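PDB 4QVR: DUF6844 domain-containing protein from Francisella tularensis subsp. tularensis, which is of unknown function but contains a DUF6844 domain and probably a signal sequence, consistent with export from the cytoplasm. Local coordinates for residues V84-T87 and S88-R92; A125-N128 and Q129-N133; W430-K433 and L434-T437; K305-G309 and E310-G314. One frame throughout, in Å; residues are numbered along the deposited sequence.

Contact 1 (V84-T87 and S88-R92); sequences VATT and SQDKR
Asp90 N donates a weak backbone hydrogen bond to Thr87 O, 3.3 Å away, where the chain turns back on itself. The bond closes a four-residue turn, Thr87 to Asp90.

One van der Waals contact is made by the Thr86 methyl. CG2 stands anti to the backbone N (chi1 -65° places OG1 beside that N), and this brings it to 3.1 Å from Asp90 OD2 and 3.5 Å from Asp90 CB. In another, Thr87 OG1 lies 3.2 Å from Gln89 CG. The Thr86 hydroxyl turns back instead, and OG1 donates to Ala85 O at 2.8 Å.

The polar part belongs to Asp90 and Arg92. Asp90 OD1 accepts from Arg92 N at 2.9 Å, which makes an Asx turn. Residues 84-92 run through the surface loop between helix 67-78 and helix 94-108.

The same carboxylate forms a salt bridge with Arg92. The guanidinium meets it side-on and edge-on, through two nitrogens. NE reaches Asp90 OD1 at 2.9 Å, and NH2 reaches Asp90 OD2 at 2.6 Å. OD1 therefore holds two donors, Arg92 NE on its syn side and Arg92 N on its anti side. The remaining nitrogen, NH1, pairs with Asp100 of helix 94-108. Thr86 and Arg92 also touch Ile97 of that helix.

Contact 2 (A125-N128 and Q129-N133); sequences ASVN and QTNSN
Asn128 to Asn131 form a type I beta turn, in which Asn131 N donates to Asn128 O at 2.9 Å. The chain enters from the end of strand 117-126 and leaves just before helix 134-159. A second backbone N-H is used on the way in: Asn128 N gives its hydrogen to Asn133 OD1 at 2.7 Å.

The side chain of Asn128 lies across the turn. Its CG sits between the backbone N and the carbonyl carbon (chi1 64°), which holds the amide over the residues that follow. OD1 accepts from Ser132 N at 2.8 Å, in the carbonyl plane on a lone pair. ND2 donates to Ser132 OG at 2.7 Å, nearly straight at 168° and close to the amide plane. Asn133 stands at the N-cap position of the helix, but its side chain makes no capping bond; its OD1 serves Asn128 N instead.

The Asn128 and Asn133 amides are stacked, their planes 14° apart, and the two side chains run in opposite directions. On another part of the turn, Asn131 OD1 rests against the branched carbon of Val127, 3.2 Å from CB. This oxygen is buried without a polar partner in the model, whereas Asn131 ND2 bonds to Glu260. Val127 also packs on Ser137 and Ala265.

Contact 3 (W430-K433 and L434-T437); sequences WRYK and LPGT
Tyr432 packs on Leu434 and Pro435, the two residues that follow the strand end. This is the tighter part of the contact. Leu434 is its buried member, while Pro435 lies at the surface. The ring is carried forward by a first torsion that sets CG anti to the backbone N (chi1 179°), and its far end reaches the loop. Tyr432 CE2 lies 4.0 Å from Leu434 CD2, and the two side chains cross at about a right angle. Further out along the ring, Tyr432 OH comes to 3.5 Å from Pro435 CD. Pro435 also crosses the tyrosine at about a right angle. Both aliphatic groups approach the ring obliquely. The contact across the segments is therefore apolar packing, with the phenol oxygen set against a proline methylene.

Lys433 and Thr437 form the looser solvent side. Lys433 stretches out in an extended chain. Its CE passes 3.8 Å from Thr437 O, which is a grazing contact. Here the loop is held by weak bonds of its own. Thr437 OG1 donates to Leu434 O at 3.3 Å, and Thr437 N donates to the same Leu434 O at 3.4 Å. Between Leu434 and Thr437, Gly436 takes a positive phi (83°), a value that favours glycine.

The segment begins on strand 424-433 and leads through the hairpin loop to strand 440-448. The two strands are antiparallel neighbours, and Tyr432 bonds with Val441 through the backbone. Leu434 turns inward to Met313 and Val441, while Tyr432 also meets Glu310 of helix 309-312. This places the inner side of the hairpin end against the short helix.

Contact 4 (K305-G309 and E310-G314); sequences KDKSG and EDMMG
Ser308 and Asp311 are brought together by their first torsions. Ser308 OG lies between its backbone N and carbonyl carbon (chi1 71°), and Asp311 CG stands anti to its own carbonyl carbon (chi1 -64°). Each side chain then reaches the backbone of the other residue. Ser308 N donates to Asp311 OD2 at 3.2 Å, meeting the carboxylate on its anti side. Asp311 N returns a weak bond to Ser308 OG at 3.4 Å. The pair is a capping box, with Ser308 as N-cap of the short, weakly bonded helix 309-312. Ser308 OG also gives a weak bond to Asp311 OD2 at 2.9 Å, so OD2 serves both donors of the serine. Asp311 OD1 turns to Lys82 in a salt bridge.

Within the helical turn, Met312 N donates to Gly309 O at 3.0 Å. Met312, a selenomethionine, sets its CG 3.2 Å from Ser308 O, and its SE lies 4.0 Å from Lys307 CG.

Lys307 crosses Met312 at about a right angle. Its chain is extended until a bend at the last torsion (chi4 -73°), which directs NZ to Asp311 O at 3.2 Å, above the carbonyl plane. The stronger partner of this ammonium is Asp315, through a salt bridge. Lys307 also touches Asp80.

Overall arrangement
Along the chain the order is contact 1, contact 2, contact 4, contact 3. Contacts 3 and 4 are neighbours, with centres 12 Å apart. They touch where Trp430 packs on Gly309, Met312 and Met313. Helix 309-312 thus lies against strand 424-433, an outer strand of the four-stranded sheet. Contact 2 follows strand 117-126 of the three-stranded sheet, and contact 1 lies beside strand 251-261 of that same sheet. The centres of contacts 1 and 2 are 20 Å apart. Contact 2 comes within about 5 Å of contact 3 at the nearest atoms, without touching. Contact 1 joins two helices, contact 2 a strand and a helix, contact 3 two strands, and contact 4 caps a short helix.

Contact 1 (V84-T87 and S88-R92)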
loop_
_atom_site.group_PDB
_atom_site.type_symbol
_atom_site.label_atom_id
_atom_site.label_comp_id
_atom_site.label_asym_id
_atom_site.label_seq_id
_atom_site.Cartn_x
_atom_site.Cartn_y
_atom_site.Cartn_z
ATOM N N VAL A 84 13.338 -13.682 -3.619
ATOM C CA VAL A 84 12.893 -15.046 -3.403
ATOM C C VAL A 84 13.637 -15.968 -4.349
ATOM O O VAL A 84 13.556 -15.806 -5.562
ATOM C CB VAL A 84 11.384 -15.205 -3.655
ATOM C CG1 VAL A 84 10.978 -16.664 -3.491
ATOM C CG2 VAL A 84 10.574 -14.290 -2.733
ATOM N N ALA A 85 14.374 -16.923 -3.785
ATOM C CA ALA A 85 15.124 -17.908 -4.577
ATOM C C ALA A 85 14.168 -18.932 -5.186
ATOM O O ALA A 85 13.130 -19.281 -4.587
ATOM C CB ALA A 85 16.169 -18.610 -3.722
ATOM N N THR A 86 14.519 -19.412 -6.375
ATOM C CA THR A 86 13.697 -20.381 -7.084
ATOM C C THR A 86 14.533 -21.211 -8.035
ATOM O O THR A 86 15.003 -20.712 -9.060
ATOM C CB THR A 86 12.573 -19.678 -7.865
ATOM O OG1 THR A 86 11.681 -19.048 -6.935
ATOM C CG2 THR A 86 11.801 -20.667 -8.689
ATOM N N THR A 87 14.695 -22.486 -7.684
ATOM C CA THR A 87 15.475 -23.440 -8.478
ATOM C C THR A 87 14.946 -23.603 -9.909
ATOM O O THR A 87 13.834 -23.186 -10.231
ATOM C CB THR A 87 15.499 -24.829 -7.791
ATOM O OG1 THR A 87 14.160 -25.278 -7.556
ATOM C CG2 THR A 87 16.229 -24.774 -6.451
ATOM N N SER A 88 15.757 -24.203 -10.769
ATOM C CA SER A 88 15.364 -24.454 -12.155
ATOM C C SER A 88 14.193 -25.458 -12.201
ATOM O O SER A 88 13.303 -25.375 -13.059
ATOM C CB SER A 88 16.562 -24.997 -12.940
ATOM O OG SER A 88 16.213 -25.284 -14.277
ATOM N N GLN A 89 14.217 -26.397 -11.255
ATOM C CA GLN A 89 13.200 -27.456 -11.118
ATOM C C GLN A 89 11.855 -26.987 -10.531
ATOM O O GLN A 89 10.863 -27.688 -10.635
ATOM C CB GLN A 89 13.783 -28.603 -10.274
ATOM C CG GLN A 89 14.245 -28.176 -8.879
ATOM C CD GLN A 89 15.256 -29.120 -8.246
ATOM O OE1 GLN A 89 15.968 -28.739 -7.314
ATOM N NE2 GLN A 89 15.350 -30.342 -8.762
ATOM N N ASP A 90 11.832 -25.813 -9.914
ATOM C CA ASP A 90 10.601 -25.246 -9.345
ATOM C C ASP A 90 9.700 -24.854 -10.491
ATOM O O ASP A 90 10.016 -23.944 -11.235
ATOM C CB ASP A 90 10.942 -24.014 -8.493
ATOM C CG ASP A 90 9.721 -23.373 -7.820
ATOM O OD1 ASP A 90 8.555 -23.721 -8.110
ATOM O OD2 ASP A 90 9.944 -22.486 -6.975
ATOM N N LYS A 91 8.572 -25.540 -10.621
ATOM C CA LYS A 91 7.625 -25.290 -11.712
ATOM C C LYS A 91 6.558 -24.237 -11.409
ATOM O O LYS A 91 5.676 -23.976 -12.244
ATOM C CB LYS A 91 6.917 -26.592 -12.086
ATOM C CG LYS A 91 7.843 -27.727 -12.439
ATOM C CD LYS A 91 8.804 -27.299 -13.514
ATOM C CE LYS A 91 9.589 -28.485 -14.047
ATOM N NZ LYS A 91 10.579 -28.011 -15.041
ATOM N N ARG A 92 6.609 -23.639 -10.229
ATOM C CA ARG A 92 5.622 -22.657 -9.883
ATOM C C ARG A 92 5.738 -21.384 -10.709
ATOM O O ARG A 92 6.816 -21.023 -11.174
ATOM C CB ARG A 92 5.743 -22.302 -8.416
ATOM C CG ARG A 92 5.376 -23.437 -7.465
ATOM C CD ARG A 92 5.587 -23.006 -6.031
ATOM N NE ARG A 92 6.992 -22.686 -5.847
ATOM C CZ ARG A 92 7.508 -22.132 -4.758
ATOM N NH1 ARG A 92 6.734 -21.822 -3.727
ATOM N NH2 ARG A 92 8.802 -21.853 -4.724
#

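Contact 2 (A125-N128 and Q129-N133)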
loop_
_atom_site.group_PDB
_atom_site.type_symbol
_atom_site.label_atom_id
_atom_site.label_comp_id
_atom_site.label_asym_id
_atom_site.label_seq_id
_atom_site.Cartn_x
_atom_site.Cartn_y
_atom_site.Cartn_z
ATOM N N ALA A 125 5.047 -6.725 -13.704
ATOM C CA ALA A 125 5.358 -5.808 -14.789
ATOM C C ALA A 125 6.379 -6.485 -15.628
ATOM O O ALA A 125 7.130 -7.298 -15.107
ATOM C CB ALA A 125 5.922 -4.511 -14.257
ATOM N N SER A 126 6.422 -6.166 -16.925
ATOM C CA SER A 126 7.407 -6.799 -17.815
ATOM C C SER A 126 8.706 -6.091 -17.627
ATOM O O SER A 126 8.717 -4.944 -17.177
ATOM C CB SER A 126 6.996 -6.666 -19.278
ATOM O OG SER A 126 5.654 -7.072 -19.442
ATOM N N VAL A 127 9.802 -6.781 -17.922
ATOM C CA VAL A 127 11.130 -6.159 -17.906
ATOM C C VAL A 127 11.609 -6.203 -19.355
ATOM O O VAL A 127 11.015 -6.925 -20.165
ATOM C CB VAL A 127 12.151 -6.892 -17.013
ATOM C CG1 VAL A 127 11.711 -6.878 -15.574
ATOM C CG2 VAL A 127 12.397 -8.316 -17.497
ATOM N N ASN A 128 12.644 -5.434 -19.714
ATOM C CA ASN A 128 13.146 -5.501 -21.100
ATOM C C ASN A 128 14.107 -6.679 -21.279
ATOM O O ASN A 128 14.443 -7.371 -20.310
ATOM C CB ASN A 128 13.779 -4.176 -21.552
ATOM C CG ASN A 128 15.008 -3.804 -20.762
ATOM O OD1 ASN A 128 15.629 -4.637 -20.120
ATOM N ND2 ASN A 128 15.377 -2.537 -20.824
ATOM N N GLN A 129 14.530 -6.884 -22.521
ATOM C CA GLN A 129 15.440 -7.966 -22.930
ATOM C C GLN A 129 16.684 -8.129 -22.063
ATOM O O GLN A 129 17.030 -9.235 -21.650
ATOM C CB GLN A 129 15.930 -7.697 -24.367
ATOM C CG GLN A 129 14.840 -7.521 -25.417
ATOM C CD GLN A 129 13.956 -8.748 -25.581
ATOM O OE1 GLN A 129 14.163 -9.780 -24.927
ATOM N NE2 GLN A 129 12.965 -8.647 -26.471
ATOM N N THR A 130 17.363 -7.011 -21.835
ATOM C CA THR A 130 18.597 -6.956 -21.056
ATOM C C THR A 130 18.344 -6.741 -19.558
ATOM O O THR A 130 19.285 -6.632 -18.768
ATOM C CB THR A 130 19.490 -5.812 -21.589
ATOM O OG1 THR A 130 18.802 -4.559 -21.460
ATOM C CG2 THR A 130 19.832 -6.042 -23.073
ATOM N N ASN A 131 17.068 -6.661 -19.185
ATOM C CA ASN A 131 16.635 -6.446 -17.807
ATOM C C ASN A 131 17.170 -5.129 -17.216
ATOM O O ASN A 131 17.314 -4.997 -16.001
ATOM C CB ASN A 131 17.026 -7.648 -16.935
ATOM C CG ASN A 131 16.196 -7.744 -15.653
ATOM O OD1 ASN A 131 15.017 -7.356 -15.618
ATOM N ND2 ASN A 131 16.801 -8.286 -14.599
ATOM N N SER A 132 17.455 -4.154 -18.080
ATOM C CA SER A 132 17.957 -2.854 -17.626
ATOM C C SER A 132 16.864 -1.980 -17.000
ATOM O O SER A 132 17.179 -1.015 -16.321
ATOM C CB SER A 132 18.658 -2.081 -18.760
ATOM O OG SER A 132 17.764 -1.725 -19.808
ATOM N N ASN A 133 15.590 -2.303 -17.218
ATOM C CA ASN A 133 14.512 -1.511 -16.610
ATOM C C ASN A 133 13.889 -2.239 -15.417
ATOM O O ASN A 133 12.767 -1.951 -15.031
ATOM C CB ASN A 133 13.437 -1.149 -17.643
ATOM C CG ASN A 133 12.706 -2.357 -18.162
ATOM O OD1 ASN A 133 13.129 -3.486 -17.942
ATOM N ND2 ASN A 133 11.628 -2.128 -18.883
#

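Contact 3 (W430-K433 and L434-T437)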
loop_
_atom_site.group_PDB
_atom_site.type_symbol
_atom_site.label_atom_id
_atom_site.label_comp_id
_atom_site.label_asym_id
_atom_site.label_seq_id
_atom_site.Cartn_x
_atom_site.Cartn_y
_atom_site.Cartn_z
ATOM N N TRP A 430 22.781 1.391 -0.092
ATOM C CA TRP A 430 23.335 0.082 -0.390
ATOM C C TRP A 430 23.473 -0.092 -1.895
ATOM O O TRP A 430 22.906 0.657 -2.678
ATOM C CB TRP A 430 22.468 -1.024 0.202
ATOM C CG TRP A 430 21.035 -0.987 -0.264
ATOM C CD1 TRP A 430 20.004 -0.308 0.324
ATOM C CD2 TRP A 430 20.469 -1.673 -1.396
ATOM N NE1 TRP A 430 18.830 -0.514 -0.367
ATOM C CE2 TRP A 430 19.087 -1.355 -1.427
ATOM C CE3 TRP A 430 20.983 -2.527 -2.368
ATOM C CZ2 TRP A 430 18.231 -1.859 -2.397
ATOM C CZ3 TRP A 430 20.131 -3.017 -3.343
ATOM C CH2 TRP A 430 18.761 -2.688 -3.342
ATOM N N ARG A 431 24.197 -1.124 -2.271
ATOM C CA ARG A 431 24.529 -1.390 -3.639
ATOM C C ARG A 431 24.576 -2.888 -3.823
ATOM O O ARG A 431 25.123 -3.624 -2.998
ATOM C CB ARG A 431 25.901 -0.776 -3.893
ATOM C CG ARG A 431 26.492 -0.961 -5.274
ATOM C CD ARG A 431 27.865 -0.323 -5.329
ATOM N NE ARG A 431 28.590 -0.651 -6.558
ATOM C CZ ARG A 431 29.161 -1.828 -6.778
ATOM N NH1 ARG A 431 29.808 -2.053 -7.913
ATOM N NH2 ARG A 431 29.067 -2.801 -5.870
ATOM N N TYR A 432 23.994 -3.350 -4.902
ATOM C CA TYR A 432 23.971 -4.751 -5.150
ATOM C C TYR A 432 24.169 -5.021 -6.629
ATOM O O TYR A 432 23.392 -4.570 -7.461
ATOM C CB TYR A 432 22.655 -5.336 -4.647
ATOM C CG TYR A 432 22.533 -6.824 -4.903
ATOM C CD1 TYR A 432 23.415 -7.714 -4.315
ATOM C CD2 TYR A 432 21.535 -7.331 -5.730
ATOM C CE1 TYR A 432 23.322 -9.069 -4.547
ATOM C CE2 TYR A 432 21.429 -8.692 -5.973
ATOM C CZ TYR A 432 22.324 -9.558 -5.370
ATOM O OH TYR A 432 22.230 -10.916 -5.582
ATOM N N LYS A 433 25.241 -5.718 -6.958
ATOM C CA LYS A 433 25.496 -6.085 -8.345
ATOM C C LYS A 433 24.705 -7.351 -8.579
ATOM O O LYS A 433 24.808 -8.289 -7.797
ATOM C CB LYS A 433 26.971 -6.319 -8.604
ATOM C CG LYS A 433 27.291 -6.448 -10.086
ATOM C CD LYS A 433 28.771 -6.292 -10.375
ATOM C CE LYS A 433 29.001 -6.157 -11.875
ATOM N NZ LYS A 433 30.406 -5.804 -12.239
ATOM N N LEU A 434 23.870 -7.362 -9.612
ATOM C CA LEU A 434 23.070 -8.540 -9.917
ATOM C C LEU A 434 24.003 -9.713 -10.293
ATOM O O LEU A 434 25.032 -9.509 -10.973
ATOM C CB LEU A 434 22.066 -8.230 -11.027
ATOM C CG LEU A 434 21.039 -7.134 -10.716
ATOM C CD1 LEU A 434 20.187 -6.847 -11.948
ATOM C CD2 LEU A 434 20.155 -7.486 -9.518
ATOM N N PRO A 435 23.673 -10.939 -9.822
ATOM C CA PRO A 435 24.526 -12.099 -10.090
ATOM C C PRO A 435 24.562 -12.463 -11.564
ATOM O O PRO A 435 23.511 -12.526 -12.199
ATOM C CB PRO A 435 23.864 -13.215 -9.273
ATOM C CG PRO A 435 22.441 -12.818 -9.185
ATOM C CD PRO A 435 22.461 -11.319 -9.071
ATOM N N GLY A 436 25.761 -12.680 -12.102
ATOM C CA GLY A 436 25.929 -13.054 -13.507
ATOM C C GLY A 436 25.912 -11.890 -14.490
ATOM O O GLY A 436 26.541 -11.965 -15.549
ATOM N N THR A 437 25.191 -10.820 -14.148
ATOM C CA THR A 437 25.079 -9.645 -15.008
ATOM C C THR A 437 26.108 -8.603 -14.589
ATOM O O THR A 437 26.834 -8.796 -13.615
ATOM C CB THR A 437 23.663 -9.012 -14.928
ATOM O OG1 THR A 437 23.455 -8.426 -13.637
ATOM C CG2 THR A 437 22.562 -10.047 -15.198
#

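Contact 4 (K305-G309 and E310-G314)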
loop_
_atom_site.group_PDB
_atom_site.type_symbol
_atom_site.label_atom_id
_atom_site.label_comp_id
_atom_site.label_asym_id
_atom_site.label_seq_id
_atom_site.Cartn_x
_atom_site.Cartn_y
_atom_site.Cartn_z
ATOM N N LYS A 305 21.382 -3.024 10.541
ATOM C CA LYS A 305 22.658 -3.407 11.140
ATOM C C LYS A 305 23.778 -3.788 10.163
ATOM O O LYS A 305 24.578 -2.925 9.765
ATOM C CB LYS A 305 22.395 -4.560 12.142
ATOM C CG LYS A 305 23.301 -4.630 13.367
ATOM C CD LYS A 305 24.745 -4.950 13.063
ATOM C CE LYS A 305 25.550 -5.027 14.355
ATOM N NZ LYS A 305 26.982 -5.355 14.122
ATOM N N ASP A 306 23.858 -5.054 9.768
ATOM C CA ASP A 306 24.711 -5.438 8.656
ATOM C C ASP A 306 23.811 -6.012 7.573
ATOM O O ASP A 306 24.106 -7.057 6.984
ATOM C CB ASP A 306 25.836 -6.397 9.075
ATOM C CG ASP A 306 26.927 -5.695 9.877
ATOM O OD1 ASP A 306 26.627 -5.110 10.932
ATOM O OD2 ASP A 306 28.099 -5.739 9.453
ATOM N N LYS A 307 22.711 -5.301 7.315
ATOM C CA LYS A 307 21.752 -5.701 6.298
ATOM C C LYS A 307 22.407 -5.315 4.961
ATOM O O LYS A 307 22.519 -4.140 4.619
ATOM C CB LYS A 307 20.395 -5.018 6.551
ATOM C CG LYS A 307 19.156 -5.799 6.078
ATOM C CD LYS A 307 17.886 -5.285 6.772
ATOM C CE LYS A 307 16.599 -6.060 6.453
ATOM N NZ LYS A 307 15.972 -5.881 5.087
ATOM N N SER A 308 22.906 -6.324 4.254
ATOM C CA SER A 308 23.562 -6.141 2.975
ATOM C C SER A 308 22.580 -5.730 1.868
ATOM O O SER A 308 21.365 -5.794 2.041
ATOM C CB SER A 308 24.207 -7.454 2.545
ATOM O OG SER A 308 23.193 -8.370 2.179
ATOM N N GLY A 309 23.128 -5.361 0.712
ATOM C CA GLY A 309 22.337 -4.938 -0.440
ATOM C C GLY A 309 21.333 -5.983 -0.876
ATOM O O GLY A 309 20.174 -5.675 -1.152
ATOM N N GLU A 310 21.792 -7.220 -0.939
ATOM C CA GLU A 310 20.950 -8.328 -1.302
ATOM C C GLU A 310 19.787 -8.432 -0.314
ATOM O O GLU A 310 18.674 -8.682 -0.713
ATOM C CB GLU A 310 21.752 -9.627 -1.287
ATOM C CG GLU A 310 20.963 -10.824 -1.788
ATOM C CD GLU A 310 21.706 -12.149 -1.649
ATOM O OE1 GLU A 310 22.681 -12.225 -0.873
ATOM O OE2 GLU A 310 21.286 -13.134 -2.296
ATOM N N ASP A 311 20.053 -8.217 0.972
ATOM C CA ASP A 311 19.010 -8.288 1.982
ATOM C C ASP A 311 17.958 -7.201 1.819
ATOM O O ASP A 311 16.886 -7.316 2.392
ATOM C CB ASP A 311 19.606 -8.207 3.402
ATOM C CG ASP A 311 20.529 -9.392 3.737
ATOM O OD1 ASP A 311 20.235 -10.516 3.281
ATOM O OD2 ASP A 311 21.541 -9.189 4.468
HETATM N N MSE A 312 18.251 -6.155 1.048
HETATM C CA MSE A 312 17.317 -5.045 0.890
HETATM C C MSE A 312 16.562 -5.054 -0.397
HETATM O O MSE A 312 15.673 -4.222 -0.600
HETATM C CB MSE A 312 18.086 -3.743 0.807
HETATM C CG MSE A 312 19.136 -3.553 1.884
HETATM SE SE MSE A 312 18.342 -2.846 3.523
HETATM C CE MSE A 312 17.115 -1.464 2.855
HETATM N N MSE A 313 16.911 -5.967 -1.294
HETATM C CA MSE A 313 16.325 -5.977 -2.621
HETATM C C MSE A 313 14.831 -6.131 -2.684
HETATM O O MSE A 313 14.192 -5.656 -3.645
HETATM C CB MSE A 313 16.932 -7.106 -3.435
HETATM C CG MSE A 313 18.335 -6.758 -3.902
HETATM SE SE MSE A 313 18.316 -5.530 -5.469
HETATM C CE MSE A 313 17.956 -6.952 -6.791
ATOM N N GLY A 314 14.261 -6.773 -1.666
ATOM C CA GLY A 314 12.829 -7.070 -1.645
ATOM C C GLY A 314 11.978 -6.074 -0.943
ATOM O O GLY A 314 10.767 -6.213 -0.933
#